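Local coordinates for protein indole-3-pyruvate decarboxylase (Azospirillum brasilense, PDB 2NXW) that decarboxylates indole-3-pyruvate to indole-3-acetaldehyde in auxin biosynthesis, using thiamine diphosphate and a metal ion, at residues Asn101-Ala106 / Lys146-Ala151; Thr140-Phe145 / Val150-Leu155; Ala210-Val215 / Leu345-Pro350. All blocks are in the same frame, centred on the assembly; numbering follows the deposited sequence.

Contact 1: Asn101-Ala106 / Lys146-Ala151; sequences NAVAGA and KEITVA
Val103 and Ile148 meet where no aromatic ring or side-chain amide takes part; the flat group here is the peptide that joins Ile148 to Thr149. Val103 CG1 stands obliquely to one side of that peptide's plane, 3.7 Å from Ile148 O. This carbonyl oxygen is buried by the contact and has no hydrogen-bond partner in the model. The other contacts are apolar. The side chains of Val103 and Ile148 cross at about a right angle, and the two branches of Ile148 divide the work. CG1 sits between the backbone N and the carbonyl carbon (chi1 56°), and the extended second torsion carries CD1 to Val103, 3.8 Å from its CG1. CG2 of Ile148 serves the next helix position, 4.1 Å from Ala104 CB. In the N-terminal thiamine diphosphate-binding domain, an alpha/beta fold on a parallel sheet, this joins helix 100-108 to the loop that leads into edge strand 152-154. Ala104 has only a methyl to accommodate, consistent with the close backbone approach, 5.4 Å between Ala104 CA and Ile148 CA. Val103 also rests on Val115 of strand 113-119, while Leu130 and Thr140 of the second subunit pack on Ala104 and Ile148, respectively. Bound thiamine diphosphate lies about 11 Å from the side chain of Ala104. At the margin, Thr149 turns its methyl CG2 to within 4.2 Å of Val103 CG1, and its hydroxyl OG1 is hydrogen-bonded to Phe145 O.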
ATOM      1  N   ASN A 101      -9.306 -18.957  -0.594  1.00 11.45           N
ATOM      2  CA  ASN A 101      -8.300 -19.641   0.197  1.00 10.82           C
ATOM      3  C   ASN A 101      -7.679 -20.834  -0.540  1.00 10.42           C
ATOM      4  O   ASN A 101      -6.452 -20.983  -0.575  1.00 10.66           O
ATOM      5  CB  ASN A 101      -8.906 -20.093   1.530  1.00 10.72           C
ATOM      6  CG  ASN A 101      -7.930 -20.875   2.360  1.00 11.79           C
ATOM      7  OD1 ASN A 101      -6.782 -20.457   2.548  1.00 13.20           O
ATOM      8  ND2 ASN A 101      -8.369 -22.020   2.868  1.00 12.68           N
ATOM      9  N   ALA A 102      -8.515 -21.695  -1.124  1.00 11.51           N
ATOM     10  CA  ALA A 102      -7.977 -22.854  -1.836  1.00 11.19           C
ATOM     11  C   ALA A 102      -7.066 -22.416  -2.980  1.00 10.72           C
ATOM     12  O   ALA A 102      -6.033 -23.044  -3.236  1.00 11.87           O
ATOM     13  CB  ALA A 102      -9.119 -23.719  -2.375  1.00 11.21           C
ATOM     14  N   VAL A 103      -7.441 -21.332  -3.655  1.00 11.52           N
ATOM     15  CA  VAL A 103      -6.629 -20.844  -4.768  1.00 12.01           C
ATOM     16  C   VAL A 103      -5.310 -20.258  -4.271  1.00 12.17           C
ATOM     17  O   VAL A 103      -4.255 -20.482  -4.890  1.00 12.68           O
ATOM     18  CB  VAL A 103      -7.421 -19.822  -5.614  1.00 11.76           C
ATOM     19  CG1 VAL A 103      -6.528 -19.210  -6.701  1.00 14.32           C
ATOM     20  CG2 VAL A 103      -8.616 -20.539  -6.253  1.00 12.90           C
ATOM     21  N   ALA A 104      -5.352 -19.530  -3.153  1.00 11.85           N
ATOM     22  CA  ALA A 104      -4.126 -18.966  -2.574  1.00 11.13           C
ATOM     23  C   ALA A 104      -3.188 -20.114  -2.181  1.00 11.51           C
ATOM     24  O   ALA A 104      -1.974 -20.025  -2.362  1.00 12.19           O
ATOM     25  CB  ALA A 104      -4.459 -18.097  -1.346  1.00 11.78           C
ATOM     26  N   GLY A 105      -3.760 -21.206  -1.660  1.00 11.56           N
ATOM     27  CA  GLY A 105      -2.953 -22.354  -1.291  1.00 11.20           C
ATOM     28  C   GLY A 105      -2.272 -22.974  -2.499  1.00 11.41           C
ATOM     29  O   GLY A 105      -1.116 -23.380  -2.426  1.00 12.48           O
ATOM     30  N   ALA A 106      -3.001 -23.046  -3.610  1.00 11.30           N
ATOM     31  CA  ALA A 106      -2.456 -23.602  -4.851  1.00 11.56           C
ATOM     32  C   ALA A 106      -1.329 -22.692  -5.343  1.00 11.77           C
ATOM     33  O   ALA A 106      -0.280 -23.166  -5.793  1.00 12.66           O
ATOM     34  CB  ALA A 106      -3.550 -23.699  -5.900  1.00 12.98           C
ATOM     35  N   LYS A 146      -6.757 -11.289  -8.902  1.00 14.83           N
ATOM     36  CA  LYS A 146      -5.495 -10.874  -9.497  1.00 16.11           C
ATOM     37  C   LYS A 146      -4.372 -10.984  -8.467  1.00 16.14           C
ATOM     38  O   LYS A 146      -3.205 -11.109  -8.826  1.00 18.09           O
ATOM     39  CB  LYS A 146      -5.585  -9.430 -10.000  1.00 18.42           C
ATOM     40  N   GLU A 147      -4.732 -10.945  -7.186  1.00 17.09           N
ATOM     41  CA  GLU A 147      -3.747 -11.035  -6.109  1.00 17.55           C
ATOM     42  C   GLU A 147      -3.262 -12.460  -5.843  1.00 16.30           C
ATOM     43  O   GLU A 147      -2.213 -12.655  -5.233  1.00 17.89           O
ATOM     44  CB  GLU A 147      -4.331 -10.474  -4.803  1.00 19.23           C
ATOM     45  CG  GLU A 147      -4.678  -8.993  -4.823  1.00 23.17           C
ATOM     46  CD  GLU A 147      -3.458  -8.105  -4.968  1.00 27.13           C
ATOM     47  OE1 GLU A 147      -2.421  -8.401  -4.333  1.00 28.06           O
ATOM     48  OE2 GLU A 147      -3.544  -7.101  -5.705  1.00 29.59           O
ATOM     49  N   ILE A 148      -4.018 -13.456  -6.301  1.00 15.54           N
ATOM     50  CA  ILE A 148      -3.660 -14.848  -6.050  1.00 15.23           C
ATOM     51  C   ILE A 148      -3.514 -15.725  -7.288  1.00 14.14           C
ATOM     52  O   ILE A 148      -3.620 -16.953  -7.213  1.00 14.91           O
ATOM     53  CB  ILE A 148      -4.681 -15.487  -5.090  1.00 14.91           C
ATOM     54  CG1 ILE A 148      -6.094 -15.350  -5.664  1.00 14.94           C
ATOM     55  CG2 ILE A 148      -4.593 -14.808  -3.726  1.00 15.89           C
ATOM     56  CD1 ILE A 148      -7.182 -15.976  -4.793  1.00 14.80           C
ATOM     57  N   THR A 149      -3.265 -15.089  -8.430  1.00 14.01           N
ATOM     58  CA  THR A 149      -3.077 -15.807  -9.691  1.00 14.30           C
ATOM     59  C   THR A 149      -1.970 -15.130 -10.487  1.00 15.45           C
ATOM     60  O   THR A 149      -1.674 -13.954 -10.258  1.00 16.73           O
ATOM     61  CB  THR A 149      -4.366 -15.823 -10.552  1.00 13.25           C
ATOM     62  OG1 THR A 149      -4.834 -14.481 -10.744  1.00 13.69           O
ATOM     63  CG2 THR A 149      -5.454 -16.643  -9.877  1.00 13.30           C
ATOM     64  N   VAL A 150      -1.360 -15.865 -11.420  1.00 15.99           N
ATOM     65  CA  VAL A 150      -0.278 -15.302 -12.230  1.00 16.77           C
ATOM     66  C   VAL A 150      -0.732 -14.640 -13.521  1.00 16.72           C
ATOM     67  O   VAL A 150       0.041 -13.930 -14.156  1.00 18.67           O
ATOM     68  CB  VAL A 150       0.806 -16.358 -12.564  1.00 17.06           C
ATOM     69  CG1 VAL A 150       1.478 -16.788 -11.286  1.00 21.71           C
ATOM     70  CG2 VAL A 150       0.212 -17.548 -13.307  1.00 17.94           C
ATOM     71  N   ALA A 151      -1.976 -14.875 -13.910  1.00 15.85           N
ATOM     72  CA  ALA A 151      -2.524 -14.278 -15.117  1.00 15.52           C
ATOM     73  C   ALA A 151      -4.033 -14.337 -15.017  1.00 15.16           C
ATOM     74  O   ALA A 151      -4.580 -15.240 -14.375  1.00 14.74           O
ATOM     75  CB  ALA A 151      -2.043 -15.039 -16.352  1.00 17.58           C
TER

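Contact 2: Thr140-Phe145 / Val150-Leu155; sequences TQFQVF and VAQARL
Phe142 reaches from helix 140-145 to Gln152, Ala153 and Arg154, bringing the far end of its ring up to strand 152-154. Helix 140-145 packs beside this strand, the outermost within this chain of the parallel sheet of the alpha/beta N-terminal domain. Their axes approach to 10.0 Å and run nearly antiparallel, at 162°. Along the helix, Thr140 starts the turn by accepting a hydrogen bond from Val144 N. Gln141 faces the protein interior, where its amide is gripped by Gly93 N, Ser117 OG and Tyr180 OH, which pins the helix to neighbouring parts of the domain. Phe142 makes the contact itself. With CG anti to the backbone N (chi1 -161°), the ring is carried across to the strand and presents its far end, CZ, to the Gln152 CB methylene at 3.5 Å. The approach is oblique, neither over the face nor at the edge. Beside it, the ring edge at CE1 borders the backbone, 4.2 Å from Ala153 C, and lies 4.4 Å from Arg154 CB. A serine at Phe142 would probably open a gap beside Gln152 CB and the Ala153 backbone, with no ring left to fill it. Phe145, one turn later, directs its ring away from Val150-Leu155 to stack on Tyr180 in strand 179-184, while Gln141 O lies in the plane of that ring at its edge. Ala153 turns its methyl away from helix 140-145, where it packs on Glu164, Arg167 and Val168 of helix 161-175. Gln152 is bent at its second torsion; its amide plane stands 84° from the Phe142 ring, with NE2 bonded to Thr149 OG1 and OE1 to Lys160 NZ of the third subunit.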
ATOM      1  N   THR A 140     -14.501  -5.816  -7.961  1.00 19.26           N
ATOM      2  CA  THR A 140     -13.967  -6.417  -6.744  1.00 17.29           C
ATOM      3  C   THR A 140     -13.469  -7.850  -6.923  1.00 15.62           C
ATOM      4  O   THR A 140     -12.372  -8.190  -6.480  1.00 15.40           O
ATOM      5  CB  THR A 140     -15.040  -6.399  -5.635  1.00 17.27           C
ATOM      6  OG1 THR A 140     -15.458  -5.045  -5.408  1.00 20.74           O
ATOM      7  CG2 THR A 140     -14.499  -6.985  -4.335  1.00 17.77           C
ATOM      8  N   GLN A 141     -14.266  -8.691  -7.569  1.00 15.24           N
ATOM      9  CA  GLN A 141     -13.853 -10.075  -7.741  1.00 14.34           C
ATOM     10  C   GLN A 141     -12.574 -10.207  -8.552  1.00 14.79           C
ATOM     11  O   GLN A 141     -11.663 -10.933  -8.173  1.00 14.63           O
ATOM     12  CB  GLN A 141     -14.975 -10.894  -8.388  1.00 14.85           C
ATOM     13  CG  GLN A 141     -14.637 -12.369  -8.538  1.00 14.13           C
ATOM     14  CD  GLN A 141     -15.844 -13.217  -8.881  1.00 15.39           C
ATOM     15  OE1 GLN A 141     -16.887 -13.128  -8.230  1.00 16.10           O
ATOM     16  NE2 GLN A 141     -15.707 -14.055  -9.904  1.00 14.40           N
ATOM     17  N   PHE A 142     -12.512  -9.517  -9.683  1.00 16.61           N
ATOM     18  CA  PHE A 142     -11.324  -9.584 -10.518  1.00 17.82           C
ATOM     19  C   PHE A 142     -10.114  -9.076  -9.729  1.00 17.20           C
ATOM     20  O   PHE A 142      -9.041  -9.677  -9.775  1.00 17.99           O
ATOM     21  CB  PHE A 142     -11.529  -8.733 -11.779  1.00 18.64           C
ATOM     22  CG  PHE A 142     -10.597  -9.071 -12.907  1.00 20.99           C
ATOM     23  CD1 PHE A 142     -10.996  -9.941 -13.919  1.00 21.74           C
ATOM     24  CD2 PHE A 142      -9.323  -8.520 -12.960  1.00 22.31           C
ATOM     25  CE1 PHE A 142     -10.131 -10.258 -14.977  1.00 22.77           C
ATOM     26  CE2 PHE A 142      -8.451  -8.829 -14.012  1.00 22.79           C
ATOM     27  CZ  PHE A 142      -8.862  -9.699 -15.016  1.00 22.32           C
ATOM     28  N   GLN A 143     -10.298  -7.982  -8.988  1.00 17.41           N
ATOM     29  CA  GLN A 143      -9.204  -7.403  -8.213  1.00 17.63           C
ATOM     30  C   GLN A 143      -8.680  -8.336  -7.125  1.00 17.12           C
ATOM     31  O   GLN A 143      -7.492  -8.338  -6.820  1.00 19.09           O
ATOM     32  CB  GLN A 143      -9.635  -6.077  -7.594  1.00 19.83           C
ATOM     33  CG  GLN A 143      -9.960  -5.012  -8.628  1.00 21.80           C
ATOM     34  CD  GLN A 143      -8.808  -4.762  -9.583  1.00 23.52           C
ATOM     35  OE1 GLN A 143      -7.707  -4.409  -9.164  1.00 26.40           O
ATOM     36  NE2 GLN A 143      -9.055  -4.951 -10.875  1.00 26.22           N
ATOM     37  N   VAL A 144      -9.573  -9.108  -6.523  1.00 14.52           N
ATOM     38  CA  VAL A 144      -9.153 -10.047  -5.498  1.00 14.83           C
ATOM     39  C   VAL A 144      -8.408 -11.208  -6.150  1.00 13.77           C
ATOM     40  O   VAL A 144      -7.335 -11.597  -5.693  1.00 14.75           O
ATOM     41  CB  VAL A 144     -10.378 -10.567  -4.693  1.00 14.22           C
ATOM     42  CG1 VAL A 144     -10.011 -11.812  -3.901  1.00 14.01           C
ATOM     43  CG2 VAL A 144     -10.863  -9.480  -3.741  1.00 15.14           C
ATOM     44  N   PHE A 145      -8.949 -11.758  -7.236  1.00 13.65           N
ATOM     45  CA  PHE A 145      -8.268 -12.882  -7.856  1.00 14.05           C
ATOM     46  C   PHE A 145      -6.927 -12.542  -8.488  1.00 13.58           C
ATOM     47  O   PHE A 145      -6.050 -13.395  -8.569  1.00 14.47           O
ATOM     48  CB  PHE A 145      -9.188 -13.606  -8.848  1.00 14.63           C
ATOM     49  CG  PHE A 145     -10.057 -14.647  -8.186  1.00 15.35           C
ATOM     50  CD1 PHE A 145     -11.295 -14.309  -7.637  1.00 14.89           C
ATOM     51  CD2 PHE A 145      -9.582 -15.943  -8.020  1.00 14.99           C
ATOM     52  CE1 PHE A 145     -12.048 -15.252  -6.925  1.00 16.20           C
ATOM     53  CE2 PHE A 145     -10.326 -16.896  -7.306  1.00 16.81           C
ATOM     54  CZ  PHE A 145     -11.560 -16.545  -6.759  1.00 15.68           C
ATOM     55  N   VAL A 150      -1.360 -15.865 -11.420  1.00 15.99           N
ATOM     56  CA  VAL A 150      -0.278 -15.302 -12.230  1.00 16.77           C
ATOM     57  C   VAL A 150      -0.732 -14.640 -13.521  1.00 16.72           C
ATOM     58  O   VAL A 150       0.041 -13.930 -14.156  1.00 18.67           O
ATOM     59  CB  VAL A 150       0.806 -16.358 -12.564  1.00 17.06           C
ATOM     60  CG1 VAL A 150       1.478 -16.788 -11.286  1.00 21.71           C
ATOM     61  CG2 VAL A 150       0.212 -17.548 -13.307  1.00 17.94           C
ATOM     62  N   ALA A 151      -1.976 -14.875 -13.910  1.00 15.85           N
ATOM     63  CA  ALA A 151      -2.524 -14.278 -15.117  1.00 15.52           C
ATOM     64  C   ALA A 151      -4.033 -14.337 -15.017  1.00 15.16           C
ATOM     65  O   ALA A 151      -4.580 -15.240 -14.375  1.00 14.74           O
ATOM     66  CB  ALA A 151      -2.043 -15.039 -16.352  1.00 17.58           C
ATOM     67  N   GLN A 152      -4.700 -13.384 -15.658  1.00 16.06           N
ATOM     68  CA  GLN A 152      -6.150 -13.322 -15.638  1.00 16.98           C
ATOM     69  C   GLN A 152      -6.674 -12.837 -16.976  1.00 16.96           C
ATOM     70  O   GLN A 152      -5.971 -12.149 -17.722  1.00 19.01           O
ATOM     71  CB  GLN A 152      -6.650 -12.319 -14.593  1.00 16.19           C
ATOM     72  CG  GLN A 152      -6.029 -12.380 -13.203  1.00 16.09           C
ATOM     73  CD  GLN A 152      -4.657 -11.740 -13.145  1.00 16.57           C
ATOM     74  OE1 GLN A 152      -4.419 -10.687 -13.759  1.00 17.67           O
ATOM     75  NE2 GLN A 152      -3.747 -12.356 -12.398  1.00 15.31           N
ATOM     76  N   ALA A 153      -7.921 -13.183 -17.272  1.00 16.49           N
ATOM     77  CA  ALA A 153      -8.550 -12.690 -18.481  1.00 16.44           C
ATOM     78  C   ALA A 153     -10.056 -12.723 -18.339  1.00 16.89           C
ATOM     79  O   ALA A 153     -10.616 -13.633 -17.730  1.00 16.03           O
ATOM     80  CB  ALA A 153      -8.124 -13.516 -19.701  1.00 18.33           C
ATOM     81  N   ARG A 154     -10.707 -11.692 -18.866  1.00 18.26           N
ATOM     82  CA  ARG A 154     -12.153 -11.640 -18.897  1.00 17.99           C
ATOM     83  C   ARG A 154     -12.441 -11.944 -20.363  1.00 19.03           C
ATOM     84  O   ARG A 154     -12.045 -11.182 -21.245  1.00 19.76           O
ATOM     85  CB  ARG A 154     -12.678 -10.248 -18.536  1.00 21.24           C
ATOM     86  CG  ARG A 154     -14.180 -10.149 -18.733  1.00 23.77           C
ATOM     87  CD  ARG A 154     -14.758  -8.803 -18.331  1.00 28.54           C
ATOM     88  NE  ARG A 154     -16.174  -8.745 -18.685  1.00 31.95           N
ATOM     89  CZ  ARG A 154     -17.000  -7.767 -18.336  1.00 35.05           C
ATOM     90  NH1 ARG A 154     -16.555  -6.746 -17.613  1.00 37.55           N
ATOM     91  NH2 ARG A 154     -18.277  -7.814 -18.710  1.00 35.98           N
ATOM     92  N   LEU A 155     -13.105 -13.063 -20.625  1.00 18.13           N
ATOM     93  CA  LEU A 155     -13.399 -13.463 -21.991  1.00 18.08           C
ATOM     94  C   LEU A 155     -14.709 -12.835 -22.465  1.00 17.77           C
ATOM     95  O   LEU A 155     -15.715 -13.524 -22.669  1.00 20.05           O
ATOM     96  CB  LEU A 155     -13.455 -14.991 -22.070  1.00 17.39           C
ATOM     97  CG  LEU A 155     -12.208 -15.701 -21.519  1.00 17.12           C
ATOM     98  CD1 LEU A 155     -12.361 -17.208 -21.670  1.00 17.99           C
ATOM     99  CD2 LEU A 155     -10.968 -15.217 -22.257  1.00 18.63           C
TER

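Contact 3: Ala210-Val215 / Leu345-Pro350; sequences ACADEV and LERLPP. Unlike the reference sequence in segment 345-350: Arg347 (reference Gly).
Asp213 and Arg347 meet at about a right angle, side chain across side chain, with the carboxylate and guanidinium planes 51° apart. Arg347 is extended from CG to NE, which carries NE alongside the acid; chi4 of 65° then turns the guanidinium off the line of the chain. The bond from Arg347 NE to Asp213 OD1 is 2.8 Å long and bent, with 144° at the hydrogen. The acceptor lies in the guanidinium plane, at its edge, but the donor comes at OD1 from well above the carboxylate plane, so this is a single-point salt bridge and not a side-by-side pair. A water bridges the second pair of atoms at the same edge: it donates to Asp213 OD2 at 2.7 Å and accepts from Arg347 NH2 at 3.1 Å. Over one face of the guanidinium sits the methyl of Ala212, its CB 3.8 Å from Arg347 NE and offset toward the rim. The contact ties two parts of the central domain, helix 205-221 and the chain leaving the end of helix 337-346. Elsewhere along this junction Ala212 packs on Ala343 and Leu344, and Arg347 leans on Ala209 and Leu216. The third nitrogen, NH1, bonds to Ala343 O, which fixes the rotation of the group. Arg347 differs from the reference sequence, which has glycine here and would have no side chain to make this bridge. With one charged bond, one water bridge and one helix carbonyl, the cation is well matched with acceptors, though at a partly exposed site solvent is likely to weaken the charge term.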
ATOM      1  N   ALA A 210      26.078 -18.558 -19.462  1.00 22.44           N
ATOM      2  CA  ALA A 210      26.880 -17.939 -18.421  1.00 22.49           C
ATOM      3  C   ALA A 210      26.482 -18.488 -17.053  1.00 22.04           C
ATOM      4  O   ALA A 210      27.336 -18.806 -16.226  1.00 22.80           O
ATOM      5  CB  ALA A 210      26.698 -16.426 -18.451  1.00 23.22           C
ATOM      6  N   CYS A 211      25.177 -18.603 -16.828  1.00 21.14           N
ATOM      7  CA  CYS A 211      24.663 -19.115 -15.566  1.00 19.93           C
ATOM      8  C   CYS A 211      25.140 -20.547 -15.317  1.00 18.41           C
ATOM      9  O   CYS A 211      25.636 -20.867 -14.239  1.00 19.29           O
ATOM     10  CB  CYS A 211      23.135 -19.065 -15.585  1.00 19.09           C
ATOM     11  SG  CYS A 211      22.362 -19.656 -14.071  1.00 20.51           S
ATOM     12  N   ALA A 212      24.981 -21.408 -16.314  1.00 18.23           N
ATOM     13  CA  ALA A 212      25.414 -22.793 -16.180  1.00 18.06           C
ATOM     14  C   ALA A 212      26.893 -22.881 -15.798  1.00 19.16           C
ATOM     15  O   ALA A 212      27.275 -23.670 -14.933  1.00 18.69           O
ATOM     16  CB  ALA A 212      25.160 -23.555 -17.482  1.00 19.01           C
ATOM     17  N   ASP A 213      27.735 -22.076 -16.449  1.00 19.09           N
ATOM     18  CA  ASP A 213      29.158 -22.097 -16.136  1.00 20.52           C
ATOM     19  C   ASP A 213      29.409 -21.659 -14.701  1.00 20.59           C
ATOM     20  O   ASP A 213      30.203 -22.275 -13.988  1.00 21.39           O
ATOM     21  CB  ASP A 213      29.949 -21.173 -17.070  1.00 21.42           C
ATOM     22  CG  ASP A 213      30.067 -21.717 -18.481  1.00 23.18           C
ATOM     23  OD1 ASP A 213      29.861 -22.931 -18.694  1.00 23.32           O
ATOM     24  OD2 ASP A 213      30.391 -20.916 -19.389  1.00 25.96           O
ATOM     25  N   GLU A 214      28.725 -20.599 -14.275  1.00 21.04           N
ATOM     26  CA  GLU A 214      28.912 -20.084 -12.925  1.00 21.79           C
ATOM     27  C   GLU A 214      28.438 -21.070 -11.866  1.00 21.16           C
ATOM     28  O   GLU A 214      29.081 -21.238 -10.832  1.00 21.00           O
ATOM     29  CB  GLU A 214      28.181 -18.755 -12.741  1.00 23.30           C
ATOM     30  CG  GLU A 214      28.667 -17.995 -11.523  1.00 27.41           C
ATOM     31  CD  GLU A 214      27.883 -16.725 -11.258  1.00 29.58           C
ATOM     32  OE1 GLU A 214      27.289 -16.170 -12.210  1.00 31.46           O
ATOM     33  OE2 GLU A 214      27.879 -16.278 -10.091  1.00 32.25           O
ATOM     34  N   VAL A 215      27.307 -21.714 -12.123  1.00 20.18           N
ATOM     35  CA  VAL A 215      26.776 -22.693 -11.185  1.00 19.21           C
ATOM     36  C   VAL A 215      27.762 -23.846 -11.005  1.00 19.36           C
ATOM     37  O   VAL A 215      28.048 -24.257  -9.884  1.00 19.11           O
ATOM     38  CB  VAL A 215      25.423 -23.254 -11.679  1.00 18.73           C
ATOM     39  CG1 VAL A 215      25.034 -24.483 -10.861  1.00 19.23           C
ATOM     40  CG2 VAL A 215      24.345 -22.185 -11.555  1.00 19.56           C
ATOM     41  N   LEU A 345      23.896 -30.343 -18.082  1.00 17.71           N
ATOM     42  CA  LEU A 345      24.227 -31.681 -18.572  1.00 19.10           C
ATOM     43  C   LEU A 345      25.231 -31.623 -19.715  1.00 21.36           C
ATOM     44  O   LEU A 345      26.134 -32.451 -19.801  1.00 21.79           O
ATOM     45  CB  LEU A 345      22.956 -32.415 -19.019  1.00 18.48           C
ATOM     46  CG  LEU A 345      22.049 -32.874 -17.869  1.00 17.71           C
ATOM     47  CD1 LEU A 345      20.745 -33.422 -18.424  1.00 19.02           C
ATOM     48  CD2 LEU A 345      22.766 -33.939 -17.043  1.00 17.59           C
ATOM     49  N   GLU A 346      25.076 -30.628 -20.577  1.00 21.06           N
ATOM     50  CA  GLU A 346      25.975 -30.452 -21.711  1.00 22.85           C
ATOM     51  C   GLU A 346      27.406 -30.175 -21.267  1.00 22.30           C
ATOM     52  O   GLU A 346      28.353 -30.398 -22.027  1.00 22.93           O
ATOM     53  CB  GLU A 346      25.484 -29.291 -22.569  1.00 25.13           C
ATOM     54  CG  GLU A 346      24.291 -29.623 -23.443  1.00 31.21           C
ATOM     55  CD  GLU A 346      23.573 -28.382 -23.935  1.00 34.75           C
ATOM     56  OE1 GLU A 346      24.255 -27.373 -24.222  1.00 37.76           O
ATOM     57  OE2 GLU A 346      22.327 -28.420 -24.044  1.00 38.41           O
ATOM     58  N   ARG A 347      27.564 -29.702 -20.034  1.00 20.84           N
ATOM     59  CA  ARG A 347      28.878 -29.356 -19.493  1.00 20.13           C
ATOM     60  C   ARG A 347      29.469 -30.363 -18.508  1.00 20.50           C
ATOM     61  O   ARG A 347      30.527 -30.121 -17.920  1.00 22.61           O
ATOM     62  CB  ARG A 347      28.795 -27.981 -18.832  1.00 19.26           C
ATOM     63  CG  ARG A 347      28.421 -26.878 -19.809  1.00 19.89           C
ATOM     64  CD  ARG A 347      27.986 -25.609 -19.094  1.00 19.59           C
ATOM     65  NE  ARG A 347      27.882 -24.488 -20.022  1.00 18.89           N
ATOM     66  CZ  ARG A 347      27.001 -24.413 -21.016  1.00 20.32           C
ATOM     67  NH1 ARG A 347      26.126 -25.395 -21.217  1.00 21.36           N
ATOM     68  NH2 ARG A 347      27.010 -23.362 -21.834  1.00 22.68           N
ATOM     69  N   LEU A 348      28.790 -31.489 -18.334  1.00 20.86           N
ATOM     70  CA  LEU A 348      29.243 -32.532 -17.424  1.00 20.99           C
ATOM     71  C   LEU A 348      29.394 -33.859 -18.148  1.00 21.16           C
ATOM     72  O   LEU A 348      28.512 -34.270 -18.895  1.00 21.92           O
ATOM     73  CB  LEU A 348      28.234 -32.708 -16.279  1.00 20.73           C
ATOM     74  CG  LEU A 348      28.057 -31.542 -15.305  1.00 21.30           C
ATOM     75  CD1 LEU A 348      26.772 -31.738 -14.498  1.00 20.17           C
ATOM     76  CD2 LEU A 348      29.263 -31.457 -14.383  1.00 21.14           C
ATOM     77  N   PRO A 349      30.521 -34.552 -17.939  1.00 21.69           N
ATOM     78  CA  PRO A 349      30.657 -35.832 -18.630  1.00 22.84           C
ATOM     79  C   PRO A 349      29.806 -36.905 -17.953  1.00 22.30           C
ATOM     80  O   PRO A 349      29.411 -36.770 -16.792  1.00 22.54           O
ATOM     81  CB  PRO A 349      32.153 -36.122 -18.520  1.00 23.91           C
ATOM     82  CG  PRO A 349      32.498 -35.541 -17.194  1.00 22.68           C
ATOM     83  CD  PRO A 349      31.746 -34.215 -17.192  1.00 21.98           C
ATOM     84  N   PRO A 350      29.490 -37.981 -18.683  1.00 23.33           N
ATOM     85  CA  PRO A 350      28.689 -39.075 -18.128  1.00 23.12           C
ATOM     86  C   PRO A 350      29.442 -39.663 -16.931  1.00 22.91           C
ATOM     87  O   PRO A 350      30.660 -39.515 -16.823  1.00 22.68           O
ATOM     88  CB  PRO A 350      28.621 -40.070 -19.285  1.00 24.65           C
ATOM     89  CG  PRO A 350      28.757 -39.209 -20.502  1.00 25.59           C
ATOM     90  CD  PRO A 350      29.822 -38.231 -20.094  1.00 24.46           C
TER
HETATM   91  O   HOH W   1      29.415 -21.464 -21.798  1.00 23.29           O

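Contacts 1 and 2 share the N-terminal domain and the residues Val150 and Ala151, with centres about 10 Å apart; Val103 CG2 even touches Phe145 CE2 of contact 2, at 4.2 Å. Both border the second subunit. Contact 1 is fully buried, nearer the chain's centre, and apolar in its side-chain packing, with no hydrogen bond between its segments; contact 2 is partly buried, bringing an aromatic ring up to strand 152-154, where the amide of Gln152 reaches another subunit. Contact 3 stands apart in the central domain, its centre about 35 Å from that of contact 1, at the outer surface, and there a salt bridge and a water are added to the packing of a methyl over the guanidinium.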